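Local coordinates for phage tail sheath protein (Desulfitobacterium hafniense, PDB 3HXL) that probably forms the contractile sheath around a phage-type tail tube, as in other members of the myoviridae tail sheath protein family, at residues E141-T146 against A154-V159; F200-L205 against A273-R278; S248-V253 against P296-A301; Y386-Q391 against K397-Q402. All coordinates share one frame; numbering follows the deposited sequence.

Interaction 1. Residues E141-T146 against A154-V159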
loop_
_atom_site.group_PDB
_atom_site.type_symbol
_atom_site.label_atom_id
_atom_site.label_comp_id
_atom_site.label_asym_id
_atom_site.label_seq_id
_atom_site.Cartn_x
_atom_site.Cartn_y
_atom_site.Cartn_z
ATOM N N GLU A 141 21.899 18.518 -16.520
ATOM C CA GLU A 141 20.988 19.615 -16.823
ATOM C C GLU A 141 19.624 19.059 -17.204
ATOM O O GLU A 141 19.491 18.370 -18.216
ATOM C CB GLU A 141 21.539 20.456 -17.974
ATOM C CG GLU A 141 20.585 21.529 -18.475
ATOM C CD GLU A 141 21.154 22.304 -19.644
ATOM O OE1 GLU A 141 22.152 23.030 -19.445
ATOM O OE2 GLU A 141 20.607 22.179 -20.760
ATOM N N LEU A 142 18.612 19.362 -16.396
ATOM C CA LEU A 142 17.263 18.875 -16.660
ATOM C C LEU A 142 16.327 19.974 -17.155
ATOM O O LEU A 142 15.192 19.700 -17.532
ATOM C CB LEU A 142 16.686 18.218 -15.403
ATOM C CG LEU A 142 17.526 17.089 -14.795
ATOM C CD1 LEU A 142 16.821 16.529 -13.569
ATOM C CD2 LEU A 142 17.749 15.992 -15.828
ATOM N N ASP A 143 16.802 21.218 -17.147
ATOM C CA ASP A 143 16.009 22.343 -17.636
ATOM C C ASP A 143 16.929 23.482 -18.057
ATOM O O ASP A 143 17.983 23.698 -17.459
ATOM C CB ASP A 143 15.027 22.848 -16.565
ATOM C CG ASP A 143 14.073 23.916 -17.101
ATOM O OD1 ASP A 143 13.377 23.652 -18.110
ATOM O OD2 ASP A 143 14.008 25.021 -16.516
ATOM N N LYS A 144 16.527 24.191 -19.105
ATOM C CA LYS A 144 17.295 25.318 -19.613
ATOM C C LYS A 144 16.333 26.350 -20.181
ATOM O O LYS A 144 15.513 26.046 -21.049
ATOM C CB LYS A 144 18.284 24.862 -20.693
ATOM C CG LYS A 144 19.235 25.967 -21.170
ATOM C CD LYS A 144 20.435 25.408 -21.943
ATOM C CE LYS A 144 20.034 24.818 -23.287
ATOM N NZ LYS A 144 19.575 25.860 -24.250
ATOM N N GLN A 145 16.425 27.570 -19.666
ATOM C CA GLN A 145 15.569 28.657 -20.113
ATOM C C GLN A 145 16.409 29.867 -20.512
ATOM O O GLN A 145 17.282 30.305 -19.761
ATOM C CB GLN A 145 14.599 29.051 -18.995
ATOM C CG GLN A 145 13.594 27.967 -18.628
ATOM C CD GLN A 145 12.674 28.391 -17.501
ATOM O OE1 GLN A 145 12.103 29.486 -17.527
ATOM N NE2 GLN A 145 12.510 27.520 -16.507
ATOM N N THR A 146 16.145 30.395 -21.702
ATOM C CA THR A 146 16.861 31.565 -22.193
ATOM C C THR A 146 15.951 32.761 -21.982
ATOM O O THR A 146 14.882 32.851 -22.583
ATOM C CB THR A 146 17.197 31.435 -23.691
ATOM O OG1 THR A 146 18.014 30.277 -23.894
ATOM C CG2 THR A 146 17.955 32.667 -24.175
ATOM N N ALA A 154 10.393 30.904 -15.618
ATOM C CA ALA A 154 9.197 30.152 -15.257
ATOM C C ALA A 154 9.626 28.980 -14.385
ATOM O O ALA A 154 10.653 28.358 -14.641
ATOM C CB ALA A 154 8.497 29.647 -16.511
ATOM N N ALA A 155 8.851 28.680 -13.350
ATOM C CA ALA A 155 9.189 27.573 -12.468
ATOM C C ALA A 155 9.259 26.271 -13.264
ATOM O O ALA A 155 8.621 26.144 -14.308
ATOM C CB ALA A 155 8.153 27.453 -11.361
ATOM N N ASN A 156 10.056 25.320 -12.787
ATOM C CA ASN A 156 10.168 24.025 -13.451
ATOM C C ASN A 156 9.809 22.931 -12.451
ATOM O O ASN A 156 9.315 23.227 -11.365
ATOM C CB ASN A 156 11.577 23.814 -14.025
ATOM C CG ASN A 156 12.674 23.994 -12.993
ATOM O OD1 ASN A 156 12.666 23.367 -11.935
ATOM N ND2 ASN A 156 13.641 24.845 -13.313
ATOM N N ASP A 157 10.049 21.671 -12.801
ATOM C CA ASP A 157 9.698 20.583 -11.894
ATOM C C ASP A 157 10.638 20.462 -10.698
ATOM O O ASP A 157 10.408 19.646 -9.803
ATOM C CB ASP A 157 9.655 19.244 -12.640
ATOM C CG ASP A 157 8.714 19.262 -13.828
ATOM O OD1 ASP A 157 7.633 19.884 -13.739
ATOM O OD2 ASP A 157 9.051 18.633 -14.855
ATOM N N TRP A 158 11.686 21.277 -10.664
ATOM C CA TRP A 158 12.645 21.201 -9.565
ATOM C C TRP A 158 12.751 22.415 -8.656
ATOM O O TRP A 158 12.957 22.269 -7.451
ATOM C CB TRP A 158 14.030 20.888 -10.111
ATOM C CG TRP A 158 14.121 19.544 -10.719
ATOM C CD1 TRP A 158 13.930 19.215 -12.029
ATOM C CD2 TRP A 158 14.425 18.327 -10.034
ATOM N NE1 TRP A 158 14.106 17.859 -12.207
ATOM C CE2 TRP A 158 14.412 17.292 -10.998
ATOM C CE3 TRP A 158 14.716 18.013 -8.701
ATOM C CZ2 TRP A 158 14.673 15.959 -10.666
ATOM C CZ3 TRP A 158 14.975 16.687 -8.371
ATOM C CH2 TRP A 158 14.955 15.677 -9.353
ATOM N N VAL A 159 12.630 23.611 -9.227
ATOM C CA VAL A 159 12.744 24.823 -8.427
ATOM C C VAL A 159 11.767 25.931 -8.791
ATOM O O VAL A 159 11.129 25.911 -9.847
ATOM C CB VAL A 159 14.163 25.425 -8.516
ATOM C CG1 VAL A 159 15.194 24.408 -8.060
ATOM C CG2 VAL A 159 14.449 25.878 -9.941
#
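Residues 141-146 of strand 140-147 and the irregular segment 154-159 run roughly antiparallel, 165° apart end to end. Leu142 lies nearest Trp158, Asp143 nearest Asn156 and Gln145 nearest Ala154. The CA atoms of Asp143 and Asn156 are still 7.4 Å apart, so side chains bridge the gap in place of strand pairing. Gln145 does most of this. Its amide meets the backbone of Ala154 with both ends: Gln145 NE2 gives a nearly straight bond to Ala154 O at 2.8 Å, and Gln145 OE1 takes Ala154 N at 2.9 Å on a lone pair. The second hydrogen of Gln145 NE2 goes to Asp143 OD2 at 2.9 Å, on the syn lone pair, which holds the amide flat and fixes its rotation. Asn156 ND2 reaches Asp143 OD2 at 3.2 Å, but from above the carboxylate plane. Two donors thus grip one oxygen. The other end of Asn156 turns back on its own chain, where OD1 accepts from Trp158 N and Val159 N. At the far end Leu142 CD1 meets the indole of Trp158 at a slant, 3.3 Å from NE1 and 3.6 Å from CE2. Trp158 also meets Trp44 and Val137. Leu142 and Asp143 both pair with Thr135, a classic beta bulge in the strand that is outermost, within this chain, in a four-stranded antiparallel sheet. With the Asx turn at Asn156, side-chain bonds join the loop to this strand of the beta-sandwich domain.

Interaction 2. Residues F200-L205 against A273-R278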
loop_
_atom_site.group_PDB
_atom_site.type_symbol
_atom_site.label_atom_id
_atom_site.label_comp_id
_atom_site.label_asym_id
_atom_site.label_seq_id
_atom_site.Cartn_x
_atom_site.Cartn_y
_atom_site.Cartn_z
ATOM N N PHE A 200 -8.242 0.340 0.058
ATOM C CA PHE A 200 -6.960 -0.353 0.015
ATOM C C PHE A 200 -7.091 -1.719 0.681
ATOM O O PHE A 200 -8.117 -2.023 1.286
ATOM C CB PHE A 200 -5.874 0.487 0.705
ATOM C CG PHE A 200 -6.078 0.662 2.190
ATOM C CD1 PHE A 200 -5.452 -0.187 3.101
ATOM C CD2 PHE A 200 -6.903 1.671 2.673
ATOM C CE1 PHE A 200 -5.649 -0.032 4.482
ATOM C CE2 PHE A 200 -7.106 1.832 4.046
ATOM C CZ PHE A 200 -6.475 0.977 4.949
ATOM N N ASN A 201 -6.059 -2.544 0.561
ATOM C CA ASN A 201 -6.095 -3.880 1.134
ATOM C C ASN A 201 -5.118 -4.037 2.279
ATOM O O ASN A 201 -5.458 -4.575 3.328
ATOM C CB ASN A 201 -5.755 -4.925 0.062
ATOM C CG ASN A 201 -6.720 -4.899 -1.092
ATOM O OD1 ASN A 201 -7.888 -5.247 -0.942
ATOM N ND2 ASN A 201 -6.245 -4.474 -2.249
ATOM N N THR A 202 -3.901 -3.555 2.071
ATOM C CA THR A 202 -2.870 -3.701 3.080
ATOM C C THR A 202 -2.028 -2.459 3.315
ATOM O O THR A 202 -1.859 -1.618 2.428
ATOM C CB THR A 202 -1.917 -4.832 2.698
ATOM O OG1 THR A 202 -1.088 -4.397 1.615
ATOM C CG2 THR A 202 -2.703 -6.054 2.251
ATOM N N ILE A 203 -1.490 -2.361 4.524
ATOM C CA ILE A 203 -0.627 -1.249 4.895
ATOM C C ILE A 203 0.694 -1.814 5.404
ATOM O O ILE A 203 0.711 -2.821 6.102
ATOM C CB ILE A 203 -1.239 -0.403 6.029
ATOM C CG1 ILE A 203 -2.404 0.432 5.493
ATOM C CG2 ILE A 203 -0.162 0.480 6.645
ATOM C CD1 ILE A 203 -3.239 1.092 6.591
ATOM N N ALA A 204 1.798 -1.173 5.041
ATOM C CA ALA A 204 3.099 -1.606 5.517
ATOM C C ALA A 204 3.631 -0.523 6.438
ATOM O O ALA A 204 3.498 0.668 6.146
ATOM C CB ALA A 204 4.068 -1.812 4.349
ATOM N N LEU A 205 4.203 -0.930 7.567
ATOM C CA LEU A 205 4.809 0.023 8.495
ATOM C C LEU A 205 6.277 -0.386 8.603
ATOM O O LEU A 205 6.628 -1.252 9.394
ATOM C CB LEU A 205 4.137 -0.028 9.879
ATOM C CG LEU A 205 4.796 0.854 10.951
ATOM C CD1 LEU A 205 4.878 2.301 10.459
ATOM C CD2 LEU A 205 4.003 0.780 12.246
ATOM N N ALA A 273 2.813 -8.080 -1.494
ATOM C CA ALA A 273 2.504 -9.463 -1.866
ATOM C C ALA A 273 1.154 -9.915 -1.329
ATOM O O ALA A 273 0.416 -10.653 -1.986
ATOM C CB ALA A 273 3.608 -10.398 -1.357
ATOM N N THR A 274 0.843 -9.482 -0.114
ATOM C CA THR A 274 -0.418 -9.822 0.526
ATOM C C THR A 274 -1.561 -9.147 -0.230
ATOM O O THR A 274 -2.584 -9.764 -0.517
ATOM C CB THR A 274 -0.411 -9.343 2.001
ATOM O OG1 THR A 274 0.582 -10.077 2.727
ATOM C CG2 THR A 274 -1.769 -9.553 2.654
ATOM N N ALA A 275 -1.372 -7.873 -0.547
ATOM C CA ALA A 275 -2.376 -7.108 -1.271
ATOM C C ALA A 275 -2.577 -7.685 -2.679
ATOM O O ALA A 275 -3.706 -7.789 -3.159
ATOM C CB ALA A 275 -1.944 -5.650 -1.359
ATOM N N GLY A 276 -1.476 -8.052 -3.327
ATOM C CA GLY A 276 -1.539 -8.608 -4.671
ATOM C C GLY A 276 -2.027 -10.042 -4.756
ATOM O O GLY A 276 -2.476 -10.492 -5.815
ATOM N N ALA A 277 -1.939 -10.769 -3.649
ATOM C CA ALA A 277 -2.380 -12.162 -3.614
ATOM C C ALA A 277 -3.892 -12.253 -3.830
ATOM O O ALA A 277 -4.653 -11.448 -3.290
ATOM C CB ALA A 277 -1.998 -12.797 -2.269
ATOM N N ARG A 278 -4.315 -13.235 -4.629
ATOM C CA ARG A 278 -5.735 -13.449 -4.919
ATOM C C ARG A 278 -6.364 -14.223 -3.772
ATOM O O ARG A 278 -5.654 -14.828 -2.963
ATOM C CB ARG A 278 -5.907 -14.261 -6.211
ATOM C CG ARG A 278 -5.138 -13.745 -7.414
ATOM C CD ARG A 278 -5.397 -14.623 -8.638
ATOM N NE ARG A 278 -4.372 -14.462 -9.667
ATOM C CZ ARG A 278 -4.102 -13.318 -10.288
ATOM N NH1 ARG A 278 -4.784 -12.220 -9.992
ATOM N NH2 ARG A 278 -3.141 -13.271 -11.200
#
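Strand 202-204 and the last turn of helix 263-276 come closest where the CA atoms of Asn201 and Ala275 are 5.5 Å apart. This is a helix packed on a strand of the mixed sheet in the subtilisin-like domain, an alpha/beta arrangement in which strand 202-204 runs parallel to both neighbours, 35-40 and 232-236. Thr202 carries the contact. Both of its branches are used, and both lean on Ala275. The hydroxyl sits between the backbone N and the carbonyl carbon (chi1 73°), and this turns Thr202 OG1 to the helix, 3.3 Å from Ala275 CB. The methyl branch lies beside it, with Thr202 CG2 3.7 Å from Ala275 CB. The small alanine lets the helix backbone come close as well: Thr202 CG2 is 3.6 Å from Ala275 N. Asn201 adds only the root of its side chain, with Asn201 CB 4.1 Å from Ala275 CB. No hydrogen bond joins the two segments, but the hydroxyls do not lack partners. Thr202 OG1 bonds to Ala271 O, one turn earlier in the same helix, so the strand is tied to the helix by a polar link just beside the apolar one. Thr274 OG1 bonds to Val270 O within the helix. That leaves the methyl of Thr274 to face the strand. Arg33 donates to the carbonyls of Thr274, through NH1, and Ala277, through NE, at the end of the helix. Across the contact the two threonines meet methyl to methyl, Thr202 CG2 and Thr274 CG2 being 3.6 Å apart.

Interaction 3. Residues S248-V253 against P296-A301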
loop_
_atom_site.group_PDB
_atom_site.type_symbol
_atom_site.label_atom_id
_atom_site.label_comp_id
_atom_site.label_asym_id
_atom_site.label_seq_id
_atom_site.Cartn_x
_atom_site.Cartn_y
_atom_site.Cartn_z
ATOM N N SER A 248 3.132 -10.012 11.199
ATOM C CA SER A 248 4.411 -9.614 11.795
ATOM C C SER A 248 5.615 -10.295 11.143
ATOM O O SER A 248 5.839 -11.491 11.329
ATOM C CB SER A 248 4.412 -9.928 13.297
ATOM O OG SER A 248 5.623 -9.517 13.910
ATOM N N VAL A 249 6.393 -9.516 10.398
ATOM C CA VAL A 249 7.587 -10.024 9.719
ATOM C C VAL A 249 8.740 -10.081 10.721
ATOM O O VAL A 249 9.093 -9.067 11.324
ATOM C CB VAL A 249 7.985 -9.103 8.547
ATOM C CG1 VAL A 249 9.164 -9.695 7.789
ATOM C CG2 VAL A 249 6.793 -8.897 7.622
ATOM N N LYS A 250 9.325 -11.266 10.889
ATOM C CA LYS A 250 10.414 -11.472 11.846
ATOM C C LYS A 250 11.809 -11.150 11.324
ATOM O O LYS A 250 12.599 -10.474 12.001
ATOM C CB LYS A 250 10.398 -12.924 12.351
ATOM C CG LYS A 250 11.337 -13.200 13.535
ATOM C CD LYS A 250 11.278 -14.662 13.962
ATOM C CE LYS A 250 12.110 -14.927 15.223
ATOM N NZ LYS A 250 11.588 -14.177 16.412
ATOM N N ASN A 251 12.122 -11.643 10.128
ATOM C CA ASN A 251 13.435 -11.406 9.549
ATOM C C ASN A 251 13.392 -10.735 8.180
ATOM O O ASN A 251 12.320 -10.453 7.638
ATOM C CB ASN A 251 14.247 -12.721 9.488
ATOM C CG ASN A 251 13.604 -13.791 8.611
ATOM O OD1 ASN A 251 12.428 -13.708 8.268
ATOM N ND2 ASN A 251 14.377 -14.814 8.268
ATOM N N GLY A 252 14.574 -10.464 7.645
ATOM C CA GLY A 252 14.680 -9.823 6.351
ATOM C C GLY A 252 15.296 -10.766 5.342
ATOM O O GLY A 252 15.373 -11.979 5.565
ATOM N N VAL A 253 15.764 -10.205 4.238
ATOM C CA VAL A 253 16.350 -11.020 3.193
ATOM C C VAL A 253 17.584 -10.385 2.587
ATOM O O VAL A 253 17.914 -9.232 2.870
ATOM C CB VAL A 253 15.327 -11.262 2.070
ATOM C CG1 VAL A 253 14.113 -12.004 2.620
ATOM C CG2 VAL A 253 14.892 -9.927 1.475
ATOM N N PRO A 296 18.120 -12.587 9.716
ATOM C CA PRO A 296 18.996 -13.739 9.954
ATOM C C PRO A 296 18.361 -15.081 9.631
ATOM O O PRO A 296 17.185 -15.161 9.264
ATOM C CB PRO A 296 19.315 -13.608 11.436
ATOM C CG PRO A 296 18.015 -13.111 11.988
ATOM C CD PRO A 296 17.614 -12.042 10.988
ATOM N N ARG A 297 19.160 -16.136 9.762
ATOM C CA ARG A 297 18.694 -17.495 9.534
ATOM C C ARG A 297 18.355 -18.074 10.900
ATOM O O ARG A 297 18.882 -17.620 11.914
ATOM C CB ARG A 297 19.780 -18.339 8.872
ATOM C CG ARG A 297 20.039 -17.998 7.417
ATOM C CD ARG A 297 20.991 -19.011 6.813
ATOM N NE ARG A 297 21.045 -18.917 5.361
ATOM C CZ ARG A 297 21.720 -19.761 4.590
ATOM N NH1 ARG A 297 22.398 -20.761 5.141
ATOM N NH2 ARG A 297 21.714 -19.614 3.271
ATOM N N TYR A 298 17.484 -19.079 10.918
ATOM C CA TYR A 298 17.054 -19.710 12.160
ATOM C C TYR A 298 17.174 -21.225 12.084
ATOM O O TYR A 298 17.201 -21.803 10.995
ATOM C CB TYR A 298 15.589 -19.360 12.447
ATOM C CG TYR A 298 15.294 -17.877 12.519
ATOM C CD1 TYR A 298 15.763 -17.104 13.580
ATOM C CD2 TYR A 298 14.546 -17.246 11.525
ATOM C CE1 TYR A 298 15.498 -15.736 13.651
ATOM C CE2 TYR A 298 14.270 -15.877 11.582
ATOM C CZ TYR A 298 14.752 -15.130 12.644
ATOM O OH TYR A 298 14.515 -13.784 12.693
ATOM N N THR A 299 17.240 -21.867 13.245
ATOM C CA THR A 299 17.318 -23.323 13.307
ATOM C C THR A 299 15.895 -23.871 13.215
ATOM O O THR A 299 14.932 -23.115 13.325
ATOM C CB THR A 299 17.928 -23.792 14.636
ATOM O OG1 THR A 299 17.058 -23.422 15.714
ATOM C CG2 THR A 299 19.294 -23.146 14.854
ATOM N N ASN A 300 15.762 -25.178 13.018
ATOM C CA ASN A 300 14.446 -25.805 12.920
ATOM C C ASN A 300 13.616 -25.483 14.165
ATOM O O ASN A 300 12.439 -25.162 14.062
ATOM C CB ASN A 300 14.596 -27.327 12.759
ATOM C CG ASN A 300 13.258 -28.050 12.650
ATOM O OD1 ASN A 300 12.440 -27.745 11.777
ATOM N ND2 ASN A 300 13.032 -29.023 13.536
ATOM N N ALA A 301 14.236 -25.559 15.338
ATOM C CA ALA A 301 13.533 -25.272 16.584
ATOM C C ALA A 301 13.091 -23.813 16.651
ATOM O O ALA A 301 11.993 -23.502 17.115
ATOM C CB ALA A 301 14.427 -25.600 17.784
#
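Tyr298 reaches across to the bend at Lys250 and Asn251 and lies between these two side chains. Its hydroxyl end is the part most tightly surrounded: Tyr298 OH is 3.3 Å from Lys250 CG and 3.4 Å from Asn251 CB. The lysine chain crosses the phenol at a slant, with Lys250 CD and CE each 3.7 Å from Tyr298 CZ. Lys250 leaves its backbone with CG opposite the N (chi1 -170°) and stays extended as far as CE, then bends at the last torsion. Its NZ makes a salt bridge to Glu311. On the other side of the ring plane the Asn251 side chain runs past Tyr298 in the opposite sense, its amide turned 41° from the ring, with Asn251 ND2 3.5 Å from Tyr298 CE2. Asn251 ND2 also donates to Pro296 O at 3.0 Å. This bond is almost straight at nitrogen, 172°, and arrives nearly end-on to the carbonyl. Behind it Pro296 CD touches Asn251 CB at 3.7 Å. Pro296 follows a cis peptide, directly after strand 294-295, which pairs with strand 246-255. The contact therefore fastens the chain that leaves this strand, on its way to helix 300-308, to the break in strand 246-255. Asn251 OD1 accepts from Phe314 N, so both ends of the amide are used. Its rotation is thereby fixed, and one buried polar group links Pro296 and the start of strand 314-317.

Interaction 4. Residues Y386-Q391 against K397-Q402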
loop_
_atom_site.group_PDB
_atom_site.type_symbol
_atom_site.label_atom_id
_atom_site.label_comp_id
_atom_site.label_asym_id
_atom_site.label_seq_id
_atom_site.Cartn_x
_atom_site.Cartn_y
_atom_site.Cartn_z
ATOM N N TYR A 386 -22.596 -15.897 -6.095
ATOM C CA TYR A 386 -21.312 -15.373 -5.649
ATOM C C TYR A 386 -20.472 -16.503 -5.064
ATOM O O TYR A 386 -19.297 -16.653 -5.397
ATOM C CB TYR A 386 -21.512 -14.295 -4.579
ATOM C CG TYR A 386 -20.215 -13.790 -3.981
ATOM C CD1 TYR A 386 -19.521 -12.726 -4.559
ATOM C CD2 TYR A 386 -19.659 -14.405 -2.859
ATOM C CE1 TYR A 386 -18.306 -12.288 -4.032
ATOM C CE2 TYR A 386 -18.448 -13.979 -2.327
ATOM C CZ TYR A 386 -17.776 -12.925 -2.915
ATOM O OH TYR A 386 -16.568 -12.513 -2.393
HETATM N N MSE A 387 -21.078 -17.294 -4.186
HETATM C CA MSE A 387 -20.360 -18.392 -3.563
HETATM C C MSE A 387 -19.918 -19.417 -4.599
HETATM O O MSE A 387 -18.837 -19.994 -4.484
HETATM C CB MSE A 387 -21.225 -19.048 -2.488
HETATM C CG MSE A 387 -21.551 -18.125 -1.315
HETATM SE SE MSE A 387 -19.959 -17.512 -0.352
HETATM C CE MSE A 387 -19.538 -19.153 0.570
ATOM N N ASN A 388 -20.743 -19.641 -5.619
ATOM C CA ASN A 388 -20.381 -20.594 -6.661
ATOM C C ASN A 388 -19.160 -20.096 -7.426
ATOM O O ASN A 388 -18.321 -20.888 -7.854
ATOM C CB ASN A 388 -21.553 -20.828 -7.620
ATOM C CG ASN A 388 -22.615 -21.728 -7.020
ATOM O OD1 ASN A 388 -22.299 -22.678 -6.299
ATOM N ND2 ASN A 388 -23.876 -21.448 -7.325
ATOM N N THR A 389 -19.059 -18.780 -7.589
ATOM C CA THR A 389 -17.925 -18.186 -8.289
ATOM C C THR A 389 -16.638 -18.408 -7.495
ATOM O O THR A 389 -15.571 -18.636 -8.072
ATOM C CB THR A 389 -18.134 -16.676 -8.502
ATOM O OG1 THR A 389 -19.310 -16.468 -9.291
ATOM C CG2 THR A 389 -16.940 -16.060 -9.218
ATOM N N LEU A 390 -16.739 -18.337 -6.169
ATOM C CA LEU A 390 -15.576 -18.554 -5.314
ATOM C C LEU A 390 -15.134 -20.007 -5.413
ATOM O O LEU A 390 -13.942 -20.310 -5.391
ATOM C CB LEU A 390 -15.900 -18.224 -3.851
ATOM C CG LEU A 390 -15.954 -16.747 -3.455
ATOM C CD1 LEU A 390 -16.323 -16.618 -1.983
ATOM C CD2 LEU A 390 -14.590 -16.113 -3.707
ATOM N N GLN A 391 -16.104 -20.908 -5.521
ATOM C CA GLN A 391 -15.795 -22.326 -5.622
ATOM C C GLN A 391 -15.173 -22.646 -6.978
ATOM O O GLN A 391 -14.298 -23.508 -7.074
ATOM C CB GLN A 391 -17.062 -23.153 -5.413
ATOM C CG GLN A 391 -16.824 -24.651 -5.366
ATOM C CD GLN A 391 -18.057 -25.407 -4.921
ATOM O OE1 GLN A 391 -19.128 -25.275 -5.517
ATOM N NE2 GLN A 391 -17.916 -26.203 -3.867
ATOM N N LYS A 397 -14.523 -24.683 -1.131
ATOM C CA LYS A 397 -14.868 -26.004 -1.620
ATOM C C LYS A 397 -16.074 -26.556 -0.892
ATOM O O LYS A 397 -16.481 -26.035 0.145
ATOM C CB LYS A 397 -13.680 -26.948 -1.435
ATOM C CG LYS A 397 -13.162 -26.991 -0.006
ATOM C CD LYS A 397 -11.850 -27.749 0.075
ATOM C CE LYS A 397 -11.325 -27.792 1.499
ATOM N NZ LYS A 397 -12.267 -28.497 2.406
ATOM N N ASN A 398 -16.643 -27.615 -1.453
ATOM C CA ASN A 398 -17.796 -28.275 -0.867
ATOM C C ASN A 398 -18.962 -27.323 -0.607
ATOM O O ASN A 398 -19.659 -27.450 0.399
ATOM C CB ASN A 398 -17.398 -28.961 0.444
ATOM C CG ASN A 398 -16.188 -29.865 0.285
ATOM O OD1 ASN A 398 -16.062 -30.589 -0.707
ATOM N ND2 ASN A 398 -15.295 -29.838 1.270
ATOM N N PHE A 399 -19.173 -26.365 -1.504
ATOM C CA PHE A 399 -20.283 -25.439 -1.336
ATOM C C PHE A 399 -21.501 -25.969 -2.077
ATOM O O PHE A 399 -21.458 -26.163 -3.291
ATOM C CB PHE A 399 -19.952 -24.051 -1.880
ATOM C CG PHE A 399 -21.112 -23.100 -1.808
ATOM C CD1 PHE A 399 -21.516 -22.575 -0.584
ATOM C CD2 PHE A 399 -21.843 -22.785 -2.951
ATOM C CE1 PHE A 399 -22.636 -21.749 -0.495
ATOM C CE2 PHE A 399 -22.966 -21.962 -2.878
ATOM C CZ PHE A 399 -23.364 -21.443 -1.645
ATOM N N ASP A 400 -22.585 -26.194 -1.340
ATOM C CA ASP A 400 -23.828 -26.696 -1.921
ATOM C C ASP A 400 -24.898 -25.614 -1.795
ATOM O O ASP A 400 -25.474 -25.425 -0.724
ATOM C CB ASP A 400 -24.287 -27.955 -1.179
ATOM C CG ASP A 400 -25.360 -28.720 -1.933
ATOM O OD1 ASP A 400 -26.131 -28.088 -2.688
ATOM O OD2 ASP A 400 -25.437 -29.953 -1.760
ATOM N N GLY A 401 -25.154 -24.908 -2.892
ATOM C CA GLY A 401 -26.147 -23.850 -2.887
ATOM C C GLY A 401 -27.529 -24.313 -2.471
ATOM O O GLY A 401 -28.395 -23.503 -2.135
ATOM N N GLN A 402 -27.745 -25.623 -2.484
ATOM C CA GLN A 402 -29.039 -26.163 -2.104
ATOM C C GLN A 402 -29.236 -26.266 -0.600
ATOM O O GLN A 402 -30.306 -26.659 -0.144
ATOM C CB GLN A 402 -29.246 -27.537 -2.740
ATOM C CG GLN A 402 -29.606 -27.462 -4.207
ATOM C CD GLN A 402 -30.012 -28.801 -4.770
ATOM O OE1 GLN A 402 -30.672 -29.595 -4.098
ATOM N NE2 GLN A 402 -29.637 -29.056 -6.015
HETATM O O HOH W 1 -23.767 -24.979 -5.284
#
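Phe399 and selenomethionine Met387 cross at about a right angle, with the ring turned one face to helix 373-392. The beta carbon of Met387 does the touching. Met387 CB lies 3.5 Å from the centroid of the Phe399 ring and 18° off its normal, a CH-pi contact displaced toward the rim, with Phe399 CZ nearest at 3.3 Å. Further out Met387 SE stays above the face at a distance, 5.5 Å from the Phe399 ring centroid, as a Met-aromatic contact. The Met387 chain bends at chi2 and chi3, which brings Met387 CE back to 4.1 Å from Phe399 CD1. Phe399 reaches the helix because its ring stands opposite the backbone N (chi1 176°). Asn388 approaches differently. Asn388 OD1 lies in the ring plane at the edge, 3.4 Å from Phe399 CD2, and the amide is turned 71° from the ring. Gln391, one helical turn after Met387, is extended beyond CG and crosses the base of Phe399 at a slant, its amide close to the backbone of Asn398 and Phe399. A water ties the two segments together. It donates to Asn388 OD1 and Phe399 O, and accepts from Gly401 N at 2.8 Å. Just beyond, Asp400 OD1 takes Gln402 N in an Asx turn, while Lys397 makes a cation-pi contact with Trp423. The loop after the helix is thus folded back on it in the C-terminal domain. The chemistry is divided: a buried apolar face rests on the helix, while the water serves polar groups at the ring edge and in the loop backbone.

How the interactions relate
From the N terminus, interaction 1 comes first and closes a short loop within the beta-sandwich domain. Interactions 2 and 3 follow in the subtilisin-like domain, and each closes a long loop. They cross along the chain, in the order 200-205, 248-253, 273-278, 296-301, and reach the same mixed sheet. One joins a strand to helix 263-276, the other holds the connection into helix 300-308. Their centres are about 21 Å apart and they do not touch. Interaction 4 closes another short loop, after helix 373-392 in the C-terminal domain. The centres of interactions 1 and 4 are about 59 Å apart, on opposite sides of the chain's centre, with interaction 2 near the middle.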